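Local coordinates for protein 4-hydroxybenzoyl-CoA thioesterase (Pseudomonas sp. CBS3, PDB 1LO7) that hydrolyses 4-hydroxybenzoyl-CoA to 4-hydroxybenzoate and coenzyme A, the last step in converting 4-chlorobenzoate to 4-hydroxybenzoate, at residues A[98-103]-A[108-113]; A[7-12]-A[28-33]; A[85-90]-A[135-140]. One frame throughout, in Å; residues are numbered along the deposited sequence.

In the fold
The chain starts with strand 4-10 and soon turns into helix 25-41. Contact 2 closes this first loop by setting the helix against the strand. It is complete before the other two begin. Contact 3 opens at the end of strand 77-87 and closes only at the C-terminal helix 134-140. Between its two segments lies the whole of contact 1, which joins strands 91-101 and 107-123 in a hairpin. All three contacts reach the same antiparallel sheet. Contacts 1 and 2 touch, because Leu31 of the helix packs on Val98, Met111 and Ala113. Contacts 2 and 3 lie on opposite sides of the chain's centre, yet both reach the same bound ligand.

Contact 1. Residues A[98-103]-A[108-113]; sequences VSRTTP and QLVMRA
Arg100 crosses Val110 at about a right angle, and Val98 packs against Met111. Arg100 CG sits between the backbone N and the carbonyl carbon (chi1 55°). Further bends at chi2 and chi3 bring the edge of the guanidinium to Val110 CG2. That methyl is tightly placed, 3.3 Å from Arg100 CG and 3.3 Å from Arg100 NH1. Gln108 OE1 lies above one face of the guanidinium, offset toward the rim, with the amide and guanidinium planes only 18° apart. OE1 is still 4.2 Å from Arg100 NE, and the stronger polar partner of the guanidinium is the carbonyl of Thr71, bound through NH1.

The two strands form an antiparallel hairpin with a classic beta bulge, in which Val110 and Met111 both face Val98. Val98 O accepts two backbone bonds there, from Val110 N at 2.7 Å and from Met111 N at 3.2 Å. Val98 N donates to Met111 O at 2.8 Å. Beyond the bulge, Arg100 and Gln108 exchange a pair of backbone hydrogen bonds.

On the Val98 side chain, CG2 is the branch that touches, 3.6 Å from Met111 SD. The methionine chain, bent at chi2 and chi3, crosses the valine obliquely. Tyr27 of helix 25-41 packs on Met111, and Leu78 of the neighbouring strand on Val98. Leu109 and Ser99 point to the other side of the sheet, and Leu109 CD1 approaches Val98 O at 3.6 Å.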
loop_
_atom_site.group_PDB
_atom_site.type_symbol
_atom_site.label_atom_id
_atom_site.label_comp_id
_atom_site.label_asym_id
_atom_site.label_seq_id
_atom_site.Cartn_x
_atom_site.Cartn_y
_atom_site.Cartn_z
ATOM N N VAL A 98 16.868 11.268 2.240
ATOM C CA VAL A 98 16.965 9.867 1.794
ATOM C C VAL A 98 18.098 9.720 0.778
ATOM O O VAL A 98 18.147 10.425 -0.246
ATOM C CB VAL A 98 15.658 9.384 1.119
ATOM C CG1 VAL A 98 15.769 7.901 0.730
ATOM C CG2 VAL A 98 14.454 9.630 2.050
ATOM N N SER A 99 18.996 8.795 1.073
ATOM C CA SER A 99 20.100 8.599 0.163
ATOM C C SER A 99 20.334 7.138 -0.094
ATOM O O SER A 99 19.832 6.258 0.605
ATOM C CB SER A 99 21.385 9.200 0.713
ATOM O OG SER A 99 21.735 8.578 1.924
ATOM N N ARG A 100 21.150 6.910 -1.087
ATOM C CA ARG A 100 21.564 5.558 -1.395
ATOM C C ARG A 100 22.994 5.582 -1.816
ATOM O O ARG A 100 23.521 6.611 -2.244
ATOM C CB ARG A 100 20.721 4.733 -2.321
ATOM C CG ARG A 100 20.502 5.430 -3.609
ATOM C CD ARG A 100 21.537 4.946 -4.578
ATOM N NE ARG A 100 21.024 4.418 -5.828
ATOM C CZ ARG A 100 19.912 4.772 -6.456
ATOM N NH1 ARG A 100 19.074 5.673 -5.986
ATOM N NH2 ARG A 100 19.618 4.190 -7.618
ATOM N N THR A 101 23.626 4.448 -1.672
ATOM C CA THR A 101 25.018 4.405 -2.040
ATOM C C THR A 101 25.302 3.662 -3.331
ATOM O O THR A 101 24.763 2.603 -3.616
ATOM C CB THR A 101 25.890 3.842 -0.896
ATOM O OG1 THR A 101 25.698 4.608 0.263
ATOM C CG2 THR A 101 27.364 3.869 -1.252
ATOM N N THR A 102 26.194 4.275 -4.081
ATOM C CA THR A 102 26.704 3.797 -5.343
ATOM C C THR A 102 27.764 2.762 -4.920
ATOM O O THR A 102 28.222 2.823 -3.773
ATOM C CB THR A 102 27.292 5.086 -5.991
ATOM O OG1 THR A 102 26.897 5.331 -7.321
ATOM C CG2 THR A 102 28.752 5.413 -5.649
ATOM N N PRO A 103 28.161 1.797 -5.753
ATOM C CA PRO A 103 29.188 0.860 -5.277
ATOM C C PRO A 103 30.545 1.552 -5.164
ATOM O O PRO A 103 31.530 0.962 -4.690
ATOM C CB PRO A 103 29.291 -0.284 -6.260
ATOM C CG PRO A 103 28.188 -0.040 -7.283
ATOM C CD PRO A 103 27.449 1.247 -6.926
ATOM N N GLN A 108 24.605 9.061 -2.892
ATOM C CA GLN A 108 23.720 9.876 -3.717
ATOM C C GLN A 108 22.416 10.300 -3.019
ATOM O O GLN A 108 21.729 9.474 -2.430
ATOM C CB GLN A 108 23.353 9.133 -5.003
ATOM C CG GLN A 108 24.578 8.500 -5.678
ATOM C CD GLN A 108 24.198 7.728 -6.921
ATOM O OE1 GLN A 108 23.023 7.736 -7.322
ATOM N NE2 GLN A 108 25.176 7.028 -7.496
ATOM N N LEU A 109 22.045 11.582 -3.110
ATOM C CA LEU A 109 20.794 12.006 -2.502
ATOM C C LEU A 109 19.697 11.504 -3.417
ATOM O O LEU A 109 19.781 11.677 -4.634
ATOM C CB LEU A 109 20.793 13.549 -2.389
ATOM C CG LEU A 109 19.458 14.158 -2.015
ATOM C CD1 LEU A 109 19.148 13.870 -0.552
ATOM C CD2 LEU A 109 19.501 15.672 -2.228
ATOM N N VAL A 110 18.681 10.837 -2.861
ATOM C CA VAL A 110 17.561 10.286 -3.630
ATOM C C VAL A 110 16.335 11.183 -3.549
ATOM O O VAL A 110 15.714 11.562 -4.555
ATOM C CB VAL A 110 17.212 8.829 -3.215
ATOM C CG1 VAL A 110 15.927 8.382 -3.886
ATOM C CG2 VAL A 110 18.319 7.877 -3.641
ATOM N N MET A 111 15.968 11.524 -2.311
ATOM C CA MET A 111 14.830 12.403 -2.124
ATOM C C MET A 111 14.908 13.090 -0.768
ATOM O O MET A 111 15.685 12.695 0.111
ATOM C CB MET A 111 13.455 11.727 -2.396
ATOM C CG MET A 111 13.019 10.714 -1.363
ATOM S SD MET A 111 12.076 11.405 0.012
ATOM C CE MET A 111 10.520 12.076 -0.635
ATOM N N ARG A 112 14.119 14.133 -0.611
ATOM C CA ARG A 112 14.123 14.836 0.668
ATOM C C ARG A 112 12.736 15.385 0.939
ATOM O O ARG A 112 11.998 15.708 -0.002
ATOM C CB ARG A 112 15.141 15.984 0.657
ATOM C CG ARG A 112 15.110 16.786 1.970
ATOM C CD ARG A 112 16.297 17.760 2.158
ATOM N NE ARG A 112 17.611 17.162 2.507
ATOM C CZ ARG A 112 18.770 17.304 1.818
ATOM N NH1 ARG A 112 18.871 18.041 0.712
ATOM N NH2 ARG A 112 19.856 16.703 2.295
ATOM N N ALA A 113 12.368 15.491 2.226
ATOM C CA ALA A 113 11.079 16.055 2.502
ATOM C C ALA A 113 11.101 16.791 3.849
ATOM O O ALA A 113 11.754 16.335 4.792
ATOM C CB ALA A 113 9.980 14.979 2.564
#

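Contact 2. Residues A[7-12]-A[28-33]; sequences MQQRIE and HRWLDA. With 4CO (4-hydroxyphenacyl coenzyme A), chain B.
Gln9, which lies flat over one face of the Trp30 indole, is steadied by a 2.9 Å bond from its NE2 to Arg10 O. This bond fixes the rotation of the amide, whose plane is within 3° of the ring plane. CG carries a CH-pi contact, 3.4 Å from the centroid of the five-membered ring and almost on the ring normal. With CG anti to the backbone N (chi1 177°) and a bend at chi2, the amide spreads over the CD1-NE1 side, and Gln9 CD is 3.6 Å from Trp30 NE1. At the far end of the indole, Ile11 CG1 meets Trp30 CH2 at 3.8 Å.

The Arg10 side chain leaves the strand away from the helix. There its NH2 makes a 2.8 Å salt bridge to the syn lone pair of Glu12 OE2, and NE adds a weak bond to the same oxygen. The other carboxylate oxygen of Glu12 pairs with Arg36 of a neighbouring subunit.

Asp32 turns to the ligand instead. Its OD1 is 3.4 Å from C6B of the hydroxyphenacyl ring, and it is held by a salt bridge to Arg117. Through Gln9 and Ile11 on Trp30, the strand packs on the long helix that the curved antiparallel sheet wraps in the hot dog fold.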
loop_
_atom_site.group_PDB
_atom_site.type_symbol
_atom_site.label_atom_id
_atom_site.label_comp_id
_atom_site.label_asym_id
_atom_site.label_seq_id
_atom_site.Cartn_x
_atom_site.Cartn_y
_atom_site.Cartn_z
ATOM N N MET A 7 17.891 5.595 9.800
ATOM C CA MET A 7 17.331 4.264 9.617
ATOM C C MET A 7 17.466 3.844 8.180
ATOM O O MET A 7 17.553 4.677 7.286
ATOM C CB MET A 7 15.913 3.996 10.146
ATOM C CG MET A 7 14.863 4.731 9.369
ATOM S SD MET A 7 13.197 4.181 9.830
ATOM C CE MET A 7 13.149 2.523 9.134
ATOM N N GLN A 8 17.488 2.550 7.997
ATOM C CA GLN A 8 17.614 1.969 6.677
ATOM C C GLN A 8 16.316 1.368 6.209
ATOM O O GLN A 8 15.466 0.936 7.014
ATOM C CB GLN A 8 18.743 0.952 6.621
ATOM C CG GLN A 8 20.094 1.649 6.894
ATOM C CD GLN A 8 21.290 0.920 6.317
ATOM O OE1 GLN A 8 22.033 1.502 5.519
ATOM N NE2 GLN A 8 21.488 -0.334 6.728
ATOM N N GLN A 9 16.172 1.350 4.879
ATOM C CA GLN A 9 14.986 0.811 4.258
ATOM C C GLN A 9 15.312 0.116 2.912
ATOM O O GLN A 9 15.839 0.730 1.971
ATOM C CB GLN A 9 13.907 1.909 4.147
ATOM C CG GLN A 9 12.658 1.367 3.427
ATOM C CD GLN A 9 12.024 0.258 4.238
ATOM O OE1 GLN A 9 11.757 0.492 5.414
ATOM N NE2 GLN A 9 11.851 -0.950 3.659
ATOM N N ARG A 10 15.022 -1.200 2.806
ATOM C CA ARG A 10 15.310 -1.902 1.566
ATOM C C ARG A 10 14.116 -1.776 0.650
ATOM O O ARG A 10 12.992 -1.845 1.120
ATOM C CB ARG A 10 15.755 -3.347 1.701
ATOM C CG ARG A 10 16.490 -3.801 0.418
ATOM C CD ARG A 10 16.987 -5.258 0.414
ATOM N NE ARG A 10 15.879 -6.222 0.536
ATOM C CZ ARG A 10 15.899 -7.369 1.251
ATOM N NH1 ARG A 10 16.967 -7.782 1.940
ATOM N NH2 ARG A 10 14.808 -8.135 1.281
ATOM N N ILE A 11 14.369 -1.565 -0.616
ATOM C CA ILE A 11 13.269 -1.387 -1.558
ATOM C C ILE A 11 12.958 -2.747 -2.128
ATOM O O ILE A 11 13.877 -3.474 -2.507
ATOM C CB ILE A 11 13.644 -0.430 -2.685
ATOM C CG1 ILE A 11 13.976 0.978 -2.114
ATOM C CG2 ILE A 11 12.493 -0.388 -3.723
ATOM C CD1 ILE A 11 14.535 1.983 -3.163
ATOM N N GLU A 12 11.667 -3.040 -2.190
ATOM C CA GLU A 12 11.191 -4.315 -2.662
ATOM C C GLU A 12 10.612 -4.248 -4.065
ATOM O O GLU A 12 10.256 -3.194 -4.535
ATOM C CB GLU A 12 10.169 -4.892 -1.646
ATOM C CG GLU A 12 10.812 -5.268 -0.273
ATOM C CD GLU A 12 11.952 -6.280 -0.391
ATOM O OE1 GLU A 12 12.125 -7.036 -1.335
ATOM O OE2 GLU A 12 12.748 -6.309 0.660
ATOM N N HIS A 28 6.593 8.131 0.955
ATOM C CA HIS A 28 5.862 8.694 2.081
ATOM C C HIS A 28 5.635 7.637 3.171
ATOM O O HIS A 28 5.649 7.947 4.343
ATOM C CB HIS A 28 4.527 9.319 1.591
ATOM C CG HIS A 28 4.816 10.479 0.699
ATOM N ND1 HIS A 28 5.317 11.698 1.216
ATOM C CD2 HIS A 28 4.685 10.600 -0.665
ATOM C CE1 HIS A 28 5.473 12.526 0.154
ATOM N NE2 HIS A 28 5.096 11.892 -0.979
ATOM N N ARG A 29 5.427 6.351 2.779
ATOM C CA ARG A 29 5.254 5.300 3.783
ATOM C C ARG A 29 6.547 5.261 4.580
ATOM O O ARG A 29 6.514 5.200 5.797
ATOM C CB ARG A 29 5.137 3.904 3.113
ATOM C CG ARG A 29 3.789 3.583 2.514
ATOM C CD ARG A 29 3.504 2.074 2.577
ATOM N NE ARG A 29 4.431 1.325 1.755
ATOM C CZ ARG A 29 5.455 0.604 2.201
ATOM N NH1 ARG A 29 5.690 0.504 3.486
ATOM N NH2 ARG A 29 6.265 -0.051 1.334
ATOM N N TRP A 30 7.670 5.311 3.884
ATOM C CA TRP A 30 8.942 5.237 4.590
ATOM C C TRP A 30 9.223 6.481 5.458
ATOM O O TRP A 30 9.816 6.373 6.583
ATOM C CB TRP A 30 10.101 4.910 3.636
ATOM C CG TRP A 30 9.865 3.626 2.916
ATOM C CD1 TRP A 30 9.277 2.502 3.415
ATOM C CD2 TRP A 30 10.208 3.352 1.562
ATOM N NE1 TRP A 30 9.230 1.527 2.433
ATOM C CE2 TRP A 30 9.783 2.042 1.280
ATOM C CE3 TRP A 30 10.796 4.114 0.545
ATOM C CZ2 TRP A 30 9.977 1.503 0.011
ATOM C CZ3 TRP A 30 10.991 3.568 -0.692
ATOM C CH2 TRP A 30 10.573 2.271 -0.961
ATOM N N LEU A 31 8.831 7.657 4.939
ATOM C CA LEU A 31 9.007 8.901 5.690
ATOM C C LEU A 31 8.190 8.815 6.982
ATOM O O LEU A 31 8.632 9.183 8.043
ATOM C CB LEU A 31 8.577 10.131 4.862
ATOM C CG LEU A 31 9.754 10.835 4.169
ATOM C CD1 LEU A 31 10.909 9.880 3.925
ATOM C CD2 LEU A 31 9.310 11.510 2.878
ATOM N N ASP A 32 6.966 8.267 6.881
ATOM C CA ASP A 32 6.122 8.127 8.074
ATOM C C ASP A 32 6.746 7.181 9.103
ATOM O O ASP A 32 6.686 7.421 10.331
ATOM C CB ASP A 32 4.689 7.709 7.715
ATOM C CG ASP A 32 3.785 7.984 8.881
ATOM O OD1 ASP A 32 3.687 9.108 9.345
ATOM O OD2 ASP A 32 3.126 6.938 9.343
ATOM N N ALA A 33 7.376 6.095 8.620
ATOM C CA ALA A 33 8.002 5.172 9.566
ATOM C C ALA A 33 9.223 5.858 10.179
ATOM O O ALA A 33 9.523 5.738 11.376
ATOM C CB ALA A 33 8.440 3.893 8.833
HETATM N N1A 4CO B . 1.279 24.697 6.857
HETATM C C2A 4CO B . 2.005 24.983 7.981
HETATM N N3A 4CO B . 1.625 24.857 9.226
HETATM C C4A 4CO B . 0.372 24.366 9.328
HETATM C C5A 4CO B . -0.479 24.047 8.284
HETATM C C6A 4CO B . 0.018 24.218 6.983
HETATM N N6A 4CO B . -0.689 23.940 5.908
HETATM N N7A 4CO B . -1.704 23.590 8.761
HETATM C C8A 4CO B . -1.587 23.651 10.094
HETATM N N9A 4CO B . -0.365 24.133 10.484
HETATM C C1D 4CO B . 0.098 24.425 11.844
HETATM C C2D 4CO B . -0.601 25.650 12.426
HETATM O O2D 4CO B . -0.031 26.867 11.938
HETATM C C3D 4CO B . -0.263 25.454 13.894
HETATM O O3D 4CO B . 1.117 25.615 14.104
HETATM P P3D 4CO B . 1.689 26.528 15.261
HETATM O O7A 4CO B . 1.683 27.885 14.756
HETATM O O8A 4CO B . 0.865 26.386 16.465
HETATM O O9A 4CO B . 3.137 26.042 15.546
HETATM C C4D 4CO B . -0.525 23.955 14.000
HETATM O O4D 4CO B . -0.369 23.419 12.650
HETATM C C5D 4CO B . -1.818 23.525 14.627
HETATM O O5D 4CO B . -2.873 23.885 13.731
HETATM P P1A 4CO B . -4.136 24.643 14.322
HETATM O O1A 4CO B . -4.879 25.037 13.115
HETATM O O2A 4CO B . -3.768 25.767 15.152
HETATM O O3A 4CO B . -4.928 23.694 15.211
HETATM P P2A 4CO B . -6.139 22.697 14.879
HETATM O O4A 4CO B . -6.348 21.892 16.102
HETATM O O5A 4CO B . -7.332 23.497 14.609
HETATM O O6A 4CO B . -5.932 21.868 13.472
HETATM C CBP 4CO B . -5.473 19.712 12.690
HETATM C CCP 4CO B . -4.900 20.918 13.439
HETATM C CDP 4CO B . -6.736 19.175 13.385
HETATM C CEP 4CO B . -4.402 18.641 12.536
HETATM C CAP 4CO B . -6.060 20.131 11.332
HETATM O OAP 4CO B . -5.063 20.781 10.542
HETATM C C9P 4CO B . -6.354 18.908 10.466
HETATM O O9P 4CO B . -7.214 18.118 10.795
HETATM N N8P 4CO B . -5.505 18.689 9.310
HETATM C C7P 4CO B . -5.722 17.373 8.698
HETATM C C6P 4CO B . -4.775 16.309 9.273
HETATM C C5P 4CO B . -4.797 15.083 8.354
HETATM O O5P 4CO B . -5.832 14.487 8.074
HETATM N N4P 4CO B . -3.483 14.707 7.890
HETATM C C3P 4CO B . -3.449 13.624 6.918
HETATM C C2P 4CO B . -3.691 12.286 7.565
HETATM S S1P 4CO B . -3.003 12.119 9.212
HETATM O O1B 4CO B . -1.107 9.594 8.375
HETATM C C1B 4CO B . -1.599 9.878 9.453
HETATM C C2B 4CO B . -0.772 9.831 10.664
HETATM C C3B 4CO B . -1.364 10.150 11.911
HETATM C C4B 4CO B . -0.597 10.088 13.072
HETATM C C5B 4CO B . 0.752 9.683 12.997
HETATM O O2B 4CO B . 1.528 9.551 14.168
HETATM C C6B 4CO B . 1.340 9.390 11.735
HETATM C C7B 4CO B . 0.570 9.463 10.558
HETATM C CB 4CO B . -3.013 10.315 9.558
#

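Contact 3. Residues A[85-90]-A[135-140]; sequences KEWRRK and DYIELC. With 4CO (4-hydroxyphenacyl coenzyme A), chain B.
Trp87 at the end of strand 85-87 and Ile137 on helix 135-140 bring their CA atoms to 8.1 Å, and no hydrogen bond joins the two segments. The contact is made mainly by side chains. Ile137 lies over one face of the indole. Its CG1 sits 3.8 Å from the centroid of the Trp87 six-membered ring, only 9° off the ring normal, which makes a CH-pi contact. The CG2 branch lies over the same face near the five-membered ring, 3.8 Å from Trp87 NE1. Ile137 CG1 is anti to the carbonyl carbon (chi1 -73°), which lays that branch over the benzene half.

Cys140, one turn further along the helix, comes in at the edge. Its CB is 3.7 Å from Trp87 CZ2, close to the ring plane. Cys140 SG lies beyond, 5.5 Å from the centroid of the six-membered ring of Trp87, again at the edge. Val132 packs on both Trp87 and Ile137 nearby.

Glu86 and Arg88, which flank Trp87 in sequence, form a salt bridge through OE1 and NE. Past Arg88 the chain turns to the ligand. Arg89 N gives the phosphate oxygen O9A a 2.8 Å hydrogen bond. Lys90 N bonds O8A of the ligand at 2.8 Å, with only a weak second bond to O9A. These N-H groups anchor the 3'-phosphate of coenzyme A, and Lys90 is a known substrate-binding residue. The C-terminal helix packs on Trp87, just before this phosphate-binding turn of the CoA site.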
loop_
_atom_site.group_PDB
_atom_site.type_symbol
_atom_site.label_atom_id
_atom_site.label_comp_id
_atom_site.label_asym_id
_atom_site.label_seq_id
_atom_site.Cartn_x
_atom_site.Cartn_y
_atom_site.Cartn_z
ATOM N N LYS A 85 13.819 20.174 12.468
ATOM C CA LYS A 85 14.381 21.391 11.938
ATOM C C LYS A 85 13.943 22.592 12.778
ATOM O O LYS A 85 14.721 23.509 13.018
ATOM C CB LYS A 85 13.872 21.515 10.485
ATOM C CG LYS A 85 14.479 22.595 9.593
ATOM C CD LYS A 85 13.571 23.024 8.429
ATOM C CE LYS A 85 14.249 23.906 7.381
ATOM N NZ LYS A 85 13.736 25.288 7.338
ATOM N N GLU A 86 12.675 22.602 13.243
ATOM C CA GLU A 86 12.184 23.729 14.028
ATOM C C GLU A 86 10.970 23.375 14.867
ATOM O O GLU A 86 10.052 22.638 14.436
ATOM C CB GLU A 86 11.810 24.834 13.000
ATOM C CG GLU A 86 11.126 26.101 13.579
ATOM C CD GLU A 86 10.601 27.002 12.464
ATOM O OE1 GLU A 86 9.743 27.823 12.613
ATOM O OE2 GLU A 86 11.150 26.754 11.303
ATOM N N TRP A 87 10.967 23.899 16.100
ATOM C CA TRP A 87 9.840 23.718 17.040
ATOM C C TRP A 87 9.102 25.052 16.990
ATOM O O TRP A 87 9.675 26.139 17.177
ATOM C CB TRP A 87 10.276 23.449 18.489
ATOM C CG TRP A 87 11.098 22.212 18.740
ATOM C CD1 TRP A 87 12.420 22.188 19.079
ATOM C CD2 TRP A 87 10.641 20.864 18.773
ATOM N NE1 TRP A 87 12.831 20.909 19.272
ATOM C CE2 TRP A 87 11.760 20.066 19.097
ATOM C CE3 TRP A 87 9.405 20.254 18.564
ATOM C CZ2 TRP A 87 11.654 18.669 19.203
ATOM C CZ3 TRP A 87 9.312 18.866 18.656
ATOM C CH2 TRP A 87 10.428 18.097 18.980
ATOM N N ARG A 88 7.819 24.981 16.715
ATOM C CA ARG A 88 6.999 26.130 16.601
ATOM C C ARG A 88 6.160 26.201 17.826
ATOM O O ARG A 88 6.741 26.206 18.897
ATOM C CB ARG A 88 6.252 26.173 15.266
ATOM C CG ARG A 88 7.253 26.321 14.120
ATOM C CD ARG A 88 6.629 26.190 12.729
ATOM N NE ARG A 88 7.613 26.474 11.671
ATOM C CZ ARG A 88 7.325 26.488 10.372
ATOM N NH1 ARG A 88 6.104 26.252 9.924
ATOM N NH2 ARG A 88 8.314 26.769 9.506
ATOM N N ARG A 89 4.847 26.284 17.706
ATOM C CA ARG A 89 4.055 26.336 18.927
ATOM C C ARG A 89 3.374 24.991 19.009
ATOM O O ARG A 89 3.753 24.137 19.814
ATOM C CB ARG A 89 3.051 27.492 18.954
ATOM C CG ARG A 89 2.202 27.479 20.229
ATOM C CD ARG A 89 1.442 28.784 20.435
ATOM N NE ARG A 89 1.200 29.078 21.847
ATOM C CZ ARG A 89 0.173 28.567 22.538
ATOM N NH1 ARG A 89 -0.712 27.751 21.972
ATOM N NH2 ARG A 89 0.013 28.868 23.828
ATOM N N LYS A 90 2.380 24.786 18.148
ATOM C CA LYS A 90 1.696 23.502 18.130
ATOM C C LYS A 90 2.291 22.602 17.049
ATOM O O LYS A 90 2.040 21.395 16.997
ATOM C CB LYS A 90 0.236 23.675 17.807
ATOM C CG LYS A 90 -0.516 24.355 18.893
ATOM C CD LYS A 90 -2.014 24.170 18.717
ATOM C CE LYS A 90 -2.783 24.870 19.814
ATOM N NZ LYS A 90 -4.159 25.080 19.406
ATOM N N ASP A 135 8.046 18.156 27.639
ATOM C CA ASP A 135 8.806 16.950 27.947
ATOM C C ASP A 135 9.280 16.256 26.680
ATOM O O ASP A 135 10.321 15.652 26.641
ATOM C CB ASP A 135 8.106 15.955 28.926
ATOM C CG ASP A 135 6.715 15.626 28.520
ATOM O OD1 ASP A 135 5.992 16.439 27.995
ATOM O OD2 ASP A 135 6.321 14.410 28.795
ATOM N N TYR A 136 8.497 16.358 25.632
ATOM C CA TYR A 136 8.881 15.725 24.373
ATOM C C TYR A 136 10.027 16.475 23.721
ATOM O O TYR A 136 10.944 15.868 23.159
ATOM C CB TYR A 136 7.658 15.669 23.450
ATOM C CG TYR A 136 6.704 14.590 23.856
ATOM C CD1 TYR A 136 6.957 13.728 24.926
ATOM C CD2 TYR A 136 5.483 14.471 23.185
ATOM C CE1 TYR A 136 6.034 12.748 25.317
ATOM C CE2 TYR A 136 4.569 13.480 23.527
ATOM C CZ TYR A 136 4.837 12.622 24.600
ATOM O OH TYR A 136 3.893 11.642 24.927
ATOM N N ILE A 137 9.985 17.806 23.803
ATOM C CA ILE A 137 11.046 18.604 23.240
ATOM C C ILE A 137 12.337 18.221 23.930
ATOM O O ILE A 137 13.402 18.035 23.314
ATOM C CB ILE A 137 10.768 20.067 23.415
ATOM C CG1 ILE A 137 9.672 20.378 22.441
ATOM C CG2 ILE A 137 11.962 20.888 22.949
ATOM C CD1 ILE A 137 9.294 21.844 22.465
ATOM N N GLU A 138 12.229 18.060 25.234
ATOM C CA GLU A 138 13.442 17.666 25.953
ATOM C C GLU A 138 14.003 16.283 25.526
ATOM O O GLU A 138 15.222 16.085 25.349
ATOM C CB GLU A 138 13.256 17.714 27.472
ATOM C CG GLU A 138 14.623 17.463 28.140
ATOM C CD GLU A 138 15.498 18.687 28.148
ATOM O OE1 GLU A 138 15.066 19.825 28.004
ATOM O OE2 GLU A 138 16.763 18.375 28.317
ATOM N N LEU A 139 13.128 15.296 25.341
ATOM C CA LEU A 139 13.583 13.975 24.950
ATOM C C LEU A 139 14.247 14.026 23.598
ATOM O O LEU A 139 15.211 13.296 23.355
ATOM C CB LEU A 139 12.427 12.948 24.832
ATOM C CG LEU A 139 11.837 12.493 26.156
ATOM C CD1 LEU A 139 10.558 11.719 25.883
ATOM C CD2 LEU A 139 12.836 11.595 26.900
ATOM N N CYS A 140 13.700 14.876 22.712
ATOM C CA CYS A 140 14.238 14.972 21.348
ATOM C C CYS A 140 15.491 15.824 21.203
ATOM O O CYS A 140 16.167 15.814 20.169
ATOM C CB CYS A 140 13.151 15.480 20.383
ATOM S SG CYS A 140 11.745 14.308 20.282
HETATM N N1A 4CO B . 1.279 24.697 6.857
HETATM C C2A 4CO B . 2.005 24.983 7.981
HETATM N N3A 4CO B . 1.625 24.857 9.226
HETATM C C4A 4CO B . 0.372 24.366 9.328
HETATM C C5A 4CO B . -0.479 24.047 8.284
HETATM C C6A 4CO B . 0.018 24.218 6.983
HETATM N N6A 4CO B . -0.689 23.940 5.908
HETATM N N7A 4CO B . -1.704 23.590 8.761
HETATM C C8A 4CO B . -1.587 23.651 10.094
HETATM N N9A 4CO B . -0.365 24.133 10.484
HETATM C C1D 4CO B . 0.098 24.425 11.844
HETATM C C2D 4CO B . -0.601 25.650 12.426
HETATM O O2D 4CO B . -0.031 26.867 11.938
HETATM C C3D 4CO B . -0.263 25.454 13.894
HETATM O O3D 4CO B . 1.117 25.615 14.104
HETATM P P3D 4CO B . 1.689 26.528 15.261
HETATM O O7A 4CO B . 1.683 27.885 14.756
HETATM O O8A 4CO B . 0.865 26.386 16.465
HETATM O O9A 4CO B . 3.137 26.042 15.546
HETATM C C4D 4CO B . -0.525 23.955 14.000
HETATM O O4D 4CO B . -0.369 23.419 12.650
HETATM C C5D 4CO B . -1.818 23.525 14.627
HETATM O O5D 4CO B . -2.873 23.885 13.731
HETATM P P1A 4CO B . -4.136 24.643 14.322
HETATM O O1A 4CO B . -4.879 25.037 13.115
HETATM O O2A 4CO B . -3.768 25.767 15.152
HETATM O O3A 4CO B . -4.928 23.694 15.211
HETATM P P2A 4CO B . -6.139 22.697 14.879
HETATM O O4A 4CO B . -6.348 21.892 16.102
HETATM O O5A 4CO B . -7.332 23.497 14.609
HETATM O O6A 4CO B . -5.932 21.868 13.472
HETATM C CBP 4CO B . -5.473 19.712 12.690
HETATM C CCP 4CO B . -4.900 20.918 13.439
HETATM C CDP 4CO B . -6.736 19.175 13.385
HETATM C CEP 4CO B . -4.402 18.641 12.536
HETATM C CAP 4CO B . -6.060 20.131 11.332
HETATM O OAP 4CO B . -5.063 20.781 10.542
HETATM C C9P 4CO B . -6.354 18.908 10.466
HETATM O O9P 4CO B . -7.214 18.118 10.795
HETATM N N8P 4CO B . -5.505 18.689 9.310
HETATM C C7P 4CO B . -5.722 17.373 8.698
HETATM C C6P 4CO B . -4.775 16.309 9.273
HETATM C C5P 4CO B . -4.797 15.083 8.354
HETATM O O5P 4CO B . -5.832 14.487 8.074
HETATM N N4P 4CO B . -3.483 14.707 7.890
HETATM C C3P 4CO B . -3.449 13.624 6.918
HETATM C C2P 4CO B . -3.691 12.286 7.565
HETATM S S1P 4CO B . -3.003 12.119 9.212
HETATM O O1B 4CO B . -1.107 9.594 8.375
HETATM C C1B 4CO B . -1.599 9.878 9.453
HETATM C C2B 4CO B . -0.772 9.831 10.664
HETATM C C3B 4CO B . -1.364 10.150 11.911
HETATM C C4B 4CO B . -0.597 10.088 13.072
HETATM C C5B 4CO B . 0.752 9.683 12.997
HETATM O O2B 4CO B . 1.528 9.551 14.168
HETATM C C6B 4CO B . 1.340 9.390 11.735
HETATM C C7B 4CO B . 0.570 9.463 10.558
HETATM C CB 4CO B . -3.013 10.315 9.558
#